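Local coordinates for protection of telomeres protein 1 (Schizosaccharomyces pombe, PDB 7CUI) that binds single-stranded telomeric DNA, protects the 3'-end telomeric overhang and regulates telomerase and telomere length, at residues 80-85 with 104-109; 55-60 with 136-141. One frame throughout, in Å; residues are numbered along the deposited sequence.

Overall arrangement
Both contacts set a helix against the same closed sheet, in the C-terminal part of the protein. The strand pairings, with strand 93-99 running parallel to 190-198 and the other partners antiparallel, trace an OB-type barrel. Along the chain the order is 55-60, 80-85, 104-109, 136-141, with both segments of contact 1 lying between those of contact 2. The centres of the two contacts are about 14 Å apart, and neighbouring strands 49-73 and 77-87 join them: Leu85 N lies 2.8 Å from Asp59 O, a probable hydrogen bond. Helices 100-107 and 138-148 thus cover different parts of the barrel, while Met81, Ala83 and Leu85 of strand 77-87 pack on a bound partner protein.

Contact 1. Residues 80-85 with 104-109; sequences WMFALL and AELINS
The indole of Trp80 receives CD1 of Ile107 over one face, and the phenyl ring of Phe82 meets the same methyl at its edge, where Leu106 CD2 also lies near the ring plane. Over the indole, Ile107 CD1 sits 3.5 Å from the centroid of the five-membered ring. That line is 20° off the ring normal, which meets the geometry of a CH-pi contact. The nearest single atom is CE2, one of the two carbons shared by the five- and six-membered rings, and the methyl is thus placed over the middle of the bicyclic system. Ile107 and Trp80 approach from opposite directions. The methyl gets there because CG1 stands anti to the carbonyl carbon (chi1 -67°) and the chain then runs on nearly extended to CD1. At Phe82 the separations are longer, with CE1 4.5 Å from Ile107 CD1 and CE2 4.2 Å from Leu106 CD2. Ala104 adds its CB, 4.1 Å from Trp80 CD1.

This is the meeting of strand 77-87 with helix 100-107 in an OB-type barrel, the helix following directly on strand 93-99. Side chains alternate along the strand: Trp80, Phe82 and Leu84 start out toward the helix, whereas Met81 (a selenomethionine), Ala83 and Leu85 pack on side chains of another protein's chain. Further apolar groups enclose the contact, with Phe68 stacked on the Phe82 ring and Ile112, Pro114 and Leu117 touching the indole. The last helical turn is closed by the backbone bond from Asn108 N to Ala104 O, 2.9 Å long. Asn108 then leaves helical geometry with a positive phi of 60°, and its ND2 donates to Ile198 O on strand 190-198.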
ATOM      1  N   TRP A  80     -10.441  -0.731   5.559  1.00 28.51           N
ATOM      2  CA  TRP A  80      -9.449  -1.080   4.557  1.00 27.59           C
ATOM      3  C   TRP A  80      -8.113  -1.328   5.243  1.00 26.97           C
ATOM      4  O   TRP A  80      -7.679  -0.532   6.073  1.00 26.96           O
ATOM      5  CB  TRP A  80      -9.288   0.035   3.517  1.00 26.95           C
ATOM      6  CG  TRP A  80     -10.486   0.308   2.661  1.00 26.41           C
ATOM      7  CD1 TRP A  80     -11.137   1.500   2.527  1.00 26.72           C
ATOM      8  CD2 TRP A  80     -11.169  -0.621   1.800  1.00 25.45           C
ATOM      9  NE1 TRP A  80     -12.184   1.375   1.653  1.00 26.22           N
ATOM     10  CE2 TRP A  80     -12.230   0.086   1.192  1.00 25.71           C
ATOM     11  CE3 TRP A  80     -10.996  -1.977   1.489  1.00 24.40           C
ATOM     12  CZ2 TRP A  80     -13.101  -0.515   0.282  1.00 25.44           C
ATOM     13  CZ3 TRP A  80     -11.864  -2.573   0.599  1.00 24.10           C
ATOM     14  CH2 TRP A  80     -12.901  -1.850   0.007  1.00 24.31           C
HETATM   15  N   MSE A  81      -7.468  -2.435   4.874  1.00 27.46           N
HETATM   16  CA  MSE A  81      -6.093  -2.671   5.268  1.00 29.28           C
HETATM   17  C   MSE A  81      -5.439  -3.654   4.301  1.00 28.76           C
HETATM   18  O   MSE A  81      -5.808  -4.825   4.237  1.00 28.30           O
HETATM   19  CB  MSE A  81      -6.013  -3.147   6.721  1.00 32.51           C
HETATM   20  CG  MSE A  81      -4.595  -3.282   7.206  1.00 38.97           C
HETATM   21 SE   MSE A  81      -4.533  -4.290   8.875  1.00 47.58          SE
HETATM   22  CE  MSE A  81      -4.844  -6.201   8.528  1.00 41.13           C
ATOM     23  N   PHE A  82      -4.466  -3.142   3.544  1.00 27.72           N
ATOM     24  CA  PHE A  82      -3.673  -3.941   2.625  1.00 26.15           C
ATOM     25  C   PHE A  82      -2.334  -3.246   2.398  1.00 26.77           C
ATOM     26  O   PHE A  82      -2.165  -2.083   2.763  1.00 26.78           O
ATOM     27  CB  PHE A  82      -4.434  -4.192   1.316  1.00 24.57           C
ATOM     28  CG  PHE A  82      -4.929  -2.954   0.609  1.00 23.22           C
ATOM     29  CD1 PHE A  82      -6.192  -2.445   0.874  1.00 22.46           C
ATOM     30  CD2 PHE A  82      -4.140  -2.301  -0.334  1.00 22.93           C
ATOM     31  CE1 PHE A  82      -6.650  -1.310   0.218  1.00 22.28           C
ATOM     32  CE2 PHE A  82      -4.603  -1.167  -0.989  1.00 22.26           C
ATOM     33  CZ  PHE A  82      -5.861  -0.674  -0.716  1.00 22.34           C
ATOM     34  N   ALA A  83      -1.389  -3.976   1.801  1.00 26.60           N
ATOM     35  CA  ALA A  83      -0.064  -3.435   1.550  1.00 26.98           C
ATOM     36  C   ALA A  83       0.341  -3.693   0.102  1.00 27.02           C
ATOM     37  O   ALA A  83       0.102  -4.774  -0.436  1.00 28.35           O
ATOM     38  CB  ALA A  83       0.928  -4.035   2.515  1.00 27.40           C
ATOM     39  N   LEU A  84       0.958  -2.682  -0.515  1.00 27.58           N
ATOM     40  CA  LEU A  84       1.531  -2.824  -1.843  1.00 26.76           C
ATOM     41  C   LEU A  84       3.049  -2.863  -1.700  1.00 27.58           C
ATOM     42  O   LEU A  84       3.626  -1.959  -1.098  1.00 30.34           O
ATOM     43  CB  LEU A  84       1.131  -1.609  -2.683  1.00 25.53           C
ATOM     44  CG  LEU A  84      -0.362  -1.316  -2.799  1.00 24.62           C
ATOM     45  CD1 LEU A  84      -0.592  -0.129  -3.724  1.00 23.76           C
ATOM     46  CD2 LEU A  84      -1.107  -2.536  -3.313  1.00 24.79           C
ATOM     47  N   LEU A  85       3.681  -3.910  -2.245  1.00 26.90           N
ATOM     48  CA  LEU A  85       5.130  -3.918  -2.354  1.00 29.20           C
ATOM     49  C   LEU A  85       5.523  -3.127  -3.599  1.00 29.97           C
ATOM     50  O   LEU A  85       5.234  -3.546  -4.717  1.00 32.53           O
ATOM     51  CB  LEU A  85       5.640  -5.361  -2.434  1.00 28.59           C
ATOM     52  CG  LEU A  85       7.158  -5.522  -2.325  1.00 30.42           C
ATOM     53  CD1 LEU A  85       7.663  -5.051  -0.970  1.00 30.16           C
ATOM     54  CD2 LEU A  85       7.573  -6.961  -2.576  1.00 31.93           C
ATOM     55  N   ALA A 104      -9.134   4.504   1.398  1.00 32.60           N
ATOM     56  CA  ALA A 104     -10.330   5.068   0.790  1.00 31.60           C
ATOM     57  C   ALA A 104      -9.949   6.150  -0.221  1.00 33.39           C
ATOM     58  O   ALA A 104     -10.567   6.246  -1.280  1.00 34.83           O
ATOM     59  CB  ALA A 104     -11.273   5.591   1.849  1.00 28.22           C
ATOM     60  N   GLU A 105      -8.930   6.951   0.120  1.00 35.03           N
ATOM     61  CA  GLU A 105      -8.402   7.988  -0.754  1.00 37.56           C
ATOM     62  C   GLU A 105      -7.915   7.367  -2.066  1.00 35.21           C
ATOM     63  O   GLU A 105      -8.268   7.844  -3.142  1.00 35.31           O
ATOM     64  CB  GLU A 105      -7.289   8.760  -0.039  1.00 41.18           C
ATOM     65  CG  GLU A 105      -6.612   9.813  -0.899  1.00 47.52           C
ATOM     66  CD  GLU A 105      -7.235  11.195  -0.845  1.00 54.44           C
ATOM     67  OE1 GLU A 105      -6.526  12.168  -1.168  1.00 59.03           O
ATOM     68  OE2 GLU A 105      -8.424  11.296  -0.476  1.00 61.81           O
ATOM     69  N   LEU A 106      -7.112   6.299  -1.963  1.00 33.37           N
ATOM     70  CA  LEU A 106      -6.578   5.609  -3.127  1.00 31.84           C
ATOM     71  C   LEU A 106      -7.725   5.044  -3.965  1.00 32.78           C
ATOM     72  O   LEU A 106      -7.795   5.319  -5.161  1.00 36.17           O
ATOM     73  CB  LEU A 106      -5.610   4.512  -2.671  1.00 27.85           C
ATOM     74  CG  LEU A 106      -4.901   3.740  -3.784  1.00 27.50           C
ATOM     75  CD1 LEU A 106      -3.715   4.523  -4.332  1.00 26.65           C
ATOM     76  CD2 LEU A 106      -4.449   2.372  -3.294  1.00 26.66           C
ATOM     77  N   ILE A 107      -8.628   4.284  -3.325  1.00 31.77           N
ATOM     78  CA  ILE A 107      -9.701   3.600  -4.036  1.00 31.36           C
ATOM     79  C   ILE A 107     -10.568   4.616  -4.779  1.00 34.23           C
ATOM     80  O   ILE A 107     -10.884   4.401  -5.947  1.00 35.29           O
ATOM     81  CB  ILE A 107     -10.526   2.675  -3.118  1.00 30.49           C
ATOM     82  CG1 ILE A 107      -9.689   1.494  -2.623  1.00 29.63           C
ATOM     83  CG2 ILE A 107     -11.784   2.196  -3.829  1.00 29.21           C
ATOM     84  CD1 ILE A 107     -10.204   0.879  -1.339  1.00 30.49           C
ATOM     85  N   ASN A 108     -10.959   5.693  -4.084  1.00 34.93           N
ATOM     86  CA  ASN A 108     -11.574   6.862  -4.694  1.00 37.56           C
ATOM     87  C   ASN A 108     -12.872   6.478  -5.406  1.00 39.30           C
ATOM     88  O   ASN A 108     -13.042   6.770  -6.589  1.00 42.10           O
ATOM     89  CB  ASN A 108     -10.589   7.578  -5.627  1.00 38.01           C
ATOM     90  CG  ASN A 108     -11.060   8.947  -6.069  1.00 40.67           C
ATOM     91  OD1 ASN A 108     -11.896   9.562  -5.416  1.00 44.85           O
ATOM     92  ND2 ASN A 108     -10.527   9.435  -7.177  1.00 44.35           N
ATOM     93  N   SER A 109     -13.786   5.828  -4.676  1.00 40.16           N
ATOM     94  CA  SER A 109     -15.024   5.337  -5.259  1.00 42.29           C
ATOM     95  C   SER A 109     -16.098   5.219  -4.182  1.00 43.73           C
ATOM     96  O   SER A 109     -15.941   4.478  -3.216  1.00 44.68           O
ATOM     97  CB  SER A 109     -14.803   4.021  -5.968  1.00 42.88           C
ATOM     98  OG  SER A 109     -15.929   3.668  -6.757  1.00 47.49           O
TER

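Contact 2. Residues 55-60 with 136-141; sequences VQVVDF and GNLEER. With SO4 (sulfate ion), chain E.
Strand segment 55-60 comes nearest to the start of helix 138-148 at Asp59 and Leu138, whose CA atoms are 7.5 Å apart. Val58 and Asp59 together sit opposite the single residue Leu85, which makes a classic beta bulge in the long strand 49-73 of the OB-type barrel. Leu138 aims its CD1 at the bulge, 3.8 Å from Asp59 N. The same methyl lies 4.1 Å from Val57 CG1, the two side chains meeting nearly perpendicular. It also reaches Phe60 CD2 at 3.9 Å, where the phenylalanine and leucine side chains run antiparallel alongside one another. The CB of Phe60 points toward the helix, and a chi1 of 63° holds CG between the backbone N and the carbonyl carbon, which brings the ring alongside Leu138 and Glu139. Its CZ touches Glu139 CG at 3.7 Å, while Glu139 CA lies in the ring plane at the edge. Glu139 bends at chi2, and its carboxylate ends up only 17° from parallel to the ring. Trp135 of helix 121-135 stacks on Phe60; with an alanine in place of the phenylalanine, that indole would probably lose its ring partner and a gap would open beside Leu138 CD1. The backbone N of Phe60 donates to Asp59 OD1 at 2.7 Å, and Lys63 forms a salt bridge with that same oxygen. On the helix, Asn137 ND2 donates to Glu140 OE1 from above the carboxylate plane. Arg141 pairs through NE with Asp158, and its NH1 donates to O2 of a sulfate, probably from the crystallisation liquor, at 3.2 Å and 162°.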
ATOM      1  N   VAL A  55       7.056   5.053  -8.699  1.00 37.08           N
ATOM      2  CA  VAL A  55       7.043   3.678  -8.232  1.00 35.56           C
ATOM      3  C   VAL A  55       6.177   2.789  -9.128  1.00 33.65           C
ATOM      4  O   VAL A  55       5.378   3.270  -9.932  1.00 34.92           O
ATOM      5  CB  VAL A  55       6.629   3.646  -6.746  1.00 35.39           C
ATOM      6  CG1 VAL A  55       5.191   3.202  -6.512  1.00 32.26           C
ATOM      7  CG2 VAL A  55       7.614   2.865  -5.897  1.00 37.56           C
ATOM      8  N   GLN A  56       6.370   1.475  -8.966  1.00 32.56           N
ATOM      9  CA  GLN A  56       5.675   0.416  -9.678  1.00 30.30           C
ATOM     10  C   GLN A  56       5.259  -0.618  -8.636  1.00 29.88           C
ATOM     11  O   GLN A  56       6.029  -0.906  -7.723  1.00 29.88           O
ATOM     12  CB  GLN A  56       6.686  -0.263 -10.597  1.00 31.17           C
ATOM     13  CG  GLN A  56       6.205  -0.506 -12.014  1.00 31.01           C
ATOM     14  CD  GLN A  56       7.266  -1.185 -12.849  1.00 32.33           C
ATOM     15  OE1 GLN A  56       8.396  -1.405 -12.407  1.00 32.31           O
ATOM     16  NE2 GLN A  56       6.899  -1.531 -14.072  1.00 31.64           N
ATOM     17  N   VAL A  57       4.048  -1.180  -8.762  1.00 28.02           N
ATOM     18  CA  VAL A  57       3.627  -2.213  -7.827  1.00 25.26           C
ATOM     19  C   VAL A  57       4.161  -3.557  -8.306  1.00 25.51           C
ATOM     20  O   VAL A  57       4.010  -3.912  -9.477  1.00 26.57           O
ATOM     21  CB  VAL A  57       2.102  -2.272  -7.617  1.00 23.69           C
ATOM     22  CG1 VAL A  57       1.735  -3.337  -6.590  1.00 22.51           C
ATOM     23  CG2 VAL A  57       1.520  -0.928  -7.211  1.00 23.39           C
ATOM     24  N   VAL A  58       4.734  -4.313  -7.366  1.00 25.21           N
ATOM     25  CA  VAL A  58       5.477  -5.518  -7.685  1.00 27.28           C
ATOM     26  C   VAL A  58       4.878  -6.720  -6.953  1.00 25.98           C
ATOM     27  O   VAL A  58       5.085  -7.862  -7.363  1.00 26.83           O
ATOM     28  CB  VAL A  58       6.976  -5.288  -7.401  1.00 29.71           C
ATOM     29  CG1 VAL A  58       7.696  -6.522  -6.840  1.00 34.91           C
ATOM     30  CG2 VAL A  58       7.682  -4.742  -8.639  1.00 30.23           C
ATOM     31  N   ASP A  59       4.117  -6.453  -5.884  1.00 25.38           N
ATOM     32  CA  ASP A  59       3.467  -7.478  -5.080  1.00 25.06           C
ATOM     33  C   ASP A  59       2.449  -6.794  -4.166  1.00 24.03           C
ATOM     34  O   ASP A  59       2.448  -5.567  -4.064  1.00 24.36           O
ATOM     35  CB  ASP A  59       4.498  -8.300  -4.294  1.00 27.04           C
ATOM     36  CG  ASP A  59       4.005  -9.667  -3.843  1.00 28.90           C
ATOM     37  OD1 ASP A  59       2.794  -9.912  -3.927  1.00 29.84           O
ATOM     38  OD2 ASP A  59       4.843 -10.480  -3.417  1.00 31.49           O
ATOM     39  N   PHE A  60       1.587  -7.585  -3.507  1.00 22.94           N
ATOM     40  CA  PHE A  60       0.643  -7.044  -2.536  1.00 21.62           C
ATOM     41  C   PHE A  60       0.211  -8.107  -1.523  1.00 22.21           C
ATOM     42  O   PHE A  60       0.372  -9.307  -1.756  1.00 20.67           O
ATOM     43  CB  PHE A  60      -0.567  -6.414  -3.233  1.00 19.95           C
ATOM     44  CG  PHE A  60      -1.404  -7.371  -4.045  1.00 19.55           C
ATOM     45  CD1 PHE A  60      -2.285  -8.250  -3.425  1.00 19.55           C
ATOM     46  CD2 PHE A  60      -1.319  -7.387  -5.429  1.00 19.27           C
ATOM     47  CE1 PHE A  60      -3.059  -9.126  -4.171  1.00 19.78           C
ATOM     48  CE2 PHE A  60      -2.093  -8.260  -6.179  1.00 19.63           C
ATOM     49  CZ  PHE A  60      -2.959  -9.131  -5.549  1.00 20.23           C
ATOM     50  N   GLY A 136      -2.183  -3.199 -13.108  1.00 20.02           N
ATOM     51  CA  GLY A 136      -2.417  -3.934 -14.344  1.00 20.22           C
ATOM     52  C   GLY A 136      -2.783  -5.397 -14.097  1.00 20.67           C
ATOM     53  O   GLY A 136      -3.693  -5.696 -13.308  1.00 21.52           O
ATOM     54  N   ASN A 137      -2.043  -6.301 -14.758  1.00 20.14           N
ATOM     55  CA  ASN A 137      -2.356  -7.725 -14.731  1.00 21.23           C
ATOM     56  C   ASN A 137      -1.663  -8.452 -13.579  1.00 20.56           C
ATOM     57  O   ASN A 137      -1.621  -9.681 -13.579  1.00 21.06           O
ATOM     58  CB  ASN A 137      -2.039  -8.426 -16.054  1.00 22.37           C
ATOM     59  CG  ASN A 137      -2.790  -7.837 -17.226  1.00 25.43           C
ATOM     60  OD1 ASN A 137      -2.261  -6.983 -17.936  1.00 30.90           O
ATOM     61  ND2 ASN A 137      -4.023  -8.261 -17.423  1.00 23.52           N
ATOM     62  N   LEU A 138      -1.163  -7.704 -12.584  1.00 20.34           N
ATOM     63  CA  LEU A 138      -0.426  -8.282 -11.467  1.00 20.93           C
ATOM     64  C   LEU A 138      -1.285  -9.285 -10.687  1.00 21.57           C
ATOM     65  O   LEU A 138      -0.828 -10.391 -10.396  1.00 21.36           O
ATOM     66  CB  LEU A 138       0.054  -7.146 -10.558  1.00 21.14           C
ATOM     67  CG  LEU A 138       1.412  -7.308  -9.867  1.00 20.82           C
ATOM     68  CD1 LEU A 138       1.275  -7.000  -8.382  1.00 20.92           C
ATOM     69  CD2 LEU A 138       2.047  -8.674 -10.094  1.00 21.00           C
ATOM     70  N   GLU A 139      -2.521  -8.893 -10.342  1.00 21.69           N
ATOM     71  CA  GLU A 139      -3.379  -9.707  -9.495  1.00 22.44           C
ATOM     72  C   GLU A 139      -3.713 -11.013 -10.212  1.00 23.90           C
ATOM     73  O   GLU A 139      -3.678 -12.087  -9.605  1.00 23.81           O
ATOM     74  CB  GLU A 139      -4.635  -8.925  -9.101  1.00 22.19           C
ATOM     75  CG  GLU A 139      -5.546  -9.651  -8.124  1.00 23.09           C
ATOM     76  CD  GLU A 139      -6.583 -10.601  -8.703  1.00 24.91           C
ATOM     77  OE1 GLU A 139      -6.893 -10.493  -9.917  1.00 24.39           O
ATOM     78  OE2 GLU A 139      -7.089 -11.459  -7.932  1.00 27.50           O
ATOM     79  N   GLU A 140      -4.016 -10.893 -11.514  1.00 24.57           N
ATOM     80  CA  GLU A 140      -4.384 -12.014 -12.363  1.00 25.32           C
ATOM     81  C   GLU A 140      -3.263 -13.045 -12.360  1.00 26.81           C
ATOM     82  O   GLU A 140      -3.511 -14.246 -12.262  1.00 29.55           O
ATOM     83  CB  GLU A 140      -4.586 -11.548 -13.803  1.00 25.26           C
ATOM     84  CG  GLU A 140      -5.961 -10.976 -14.065  1.00 26.77           C
ATOM     85  CD  GLU A 140      -6.163 -10.312 -15.418  1.00 30.20           C
ATOM     86  OE1 GLU A 140      -5.288 -10.468 -16.314  1.00 30.70           O
ATOM     87  OE2 GLU A 140      -7.203  -9.633 -15.586  1.00 35.10           O
ATOM     88  N   ARG A 141      -2.029 -12.542 -12.471  1.00 26.86           N
ATOM     89  CA  ARG A 141      -0.847 -13.376 -12.591  1.00 26.63           C
ATOM     90  C   ARG A 141      -0.518 -13.987 -11.233  1.00 25.63           C
ATOM     91  O   ARG A 141      -0.108 -15.144 -11.153  1.00 26.61           O
ATOM     92  CB  ARG A 141       0.332 -12.563 -13.136  1.00 27.14           C
ATOM     93  CG  ARG A 141       0.387 -12.448 -14.662  1.00 27.67           C
ATOM     94  CD  ARG A 141      -0.094 -13.590 -15.536  1.00 29.16           C
ATOM     95  NE  ARG A 141       0.846 -14.702 -15.713  1.00 30.09           N
ATOM     96  CZ  ARG A 141       0.598 -15.846 -16.377  1.00 32.08           C
ATOM     97  NH1 ARG A 141       1.590 -16.752 -16.556  1.00 34.92           N
ATOM     98  NH2 ARG A 141      -0.606 -16.064 -16.884  1.00 35.37           N
TER
HETATM   99  S   SO4 E 601       2.737 -19.038 -18.600  0.50 68.88           S
HETATM  100  O1  SO4 E 601       3.216 -19.646 -17.388  0.50 67.49           O
HETATM  101  O2  SO4 E 601       1.301 -19.136 -18.646  0.50 71.98           O
HETATM  102  O3  SO4 E 601       3.128 -17.651 -18.631  0.50 62.12           O
HETATM  103  O4  SO4 E 601       3.303 -19.716 -19.734  0.50 66.82           O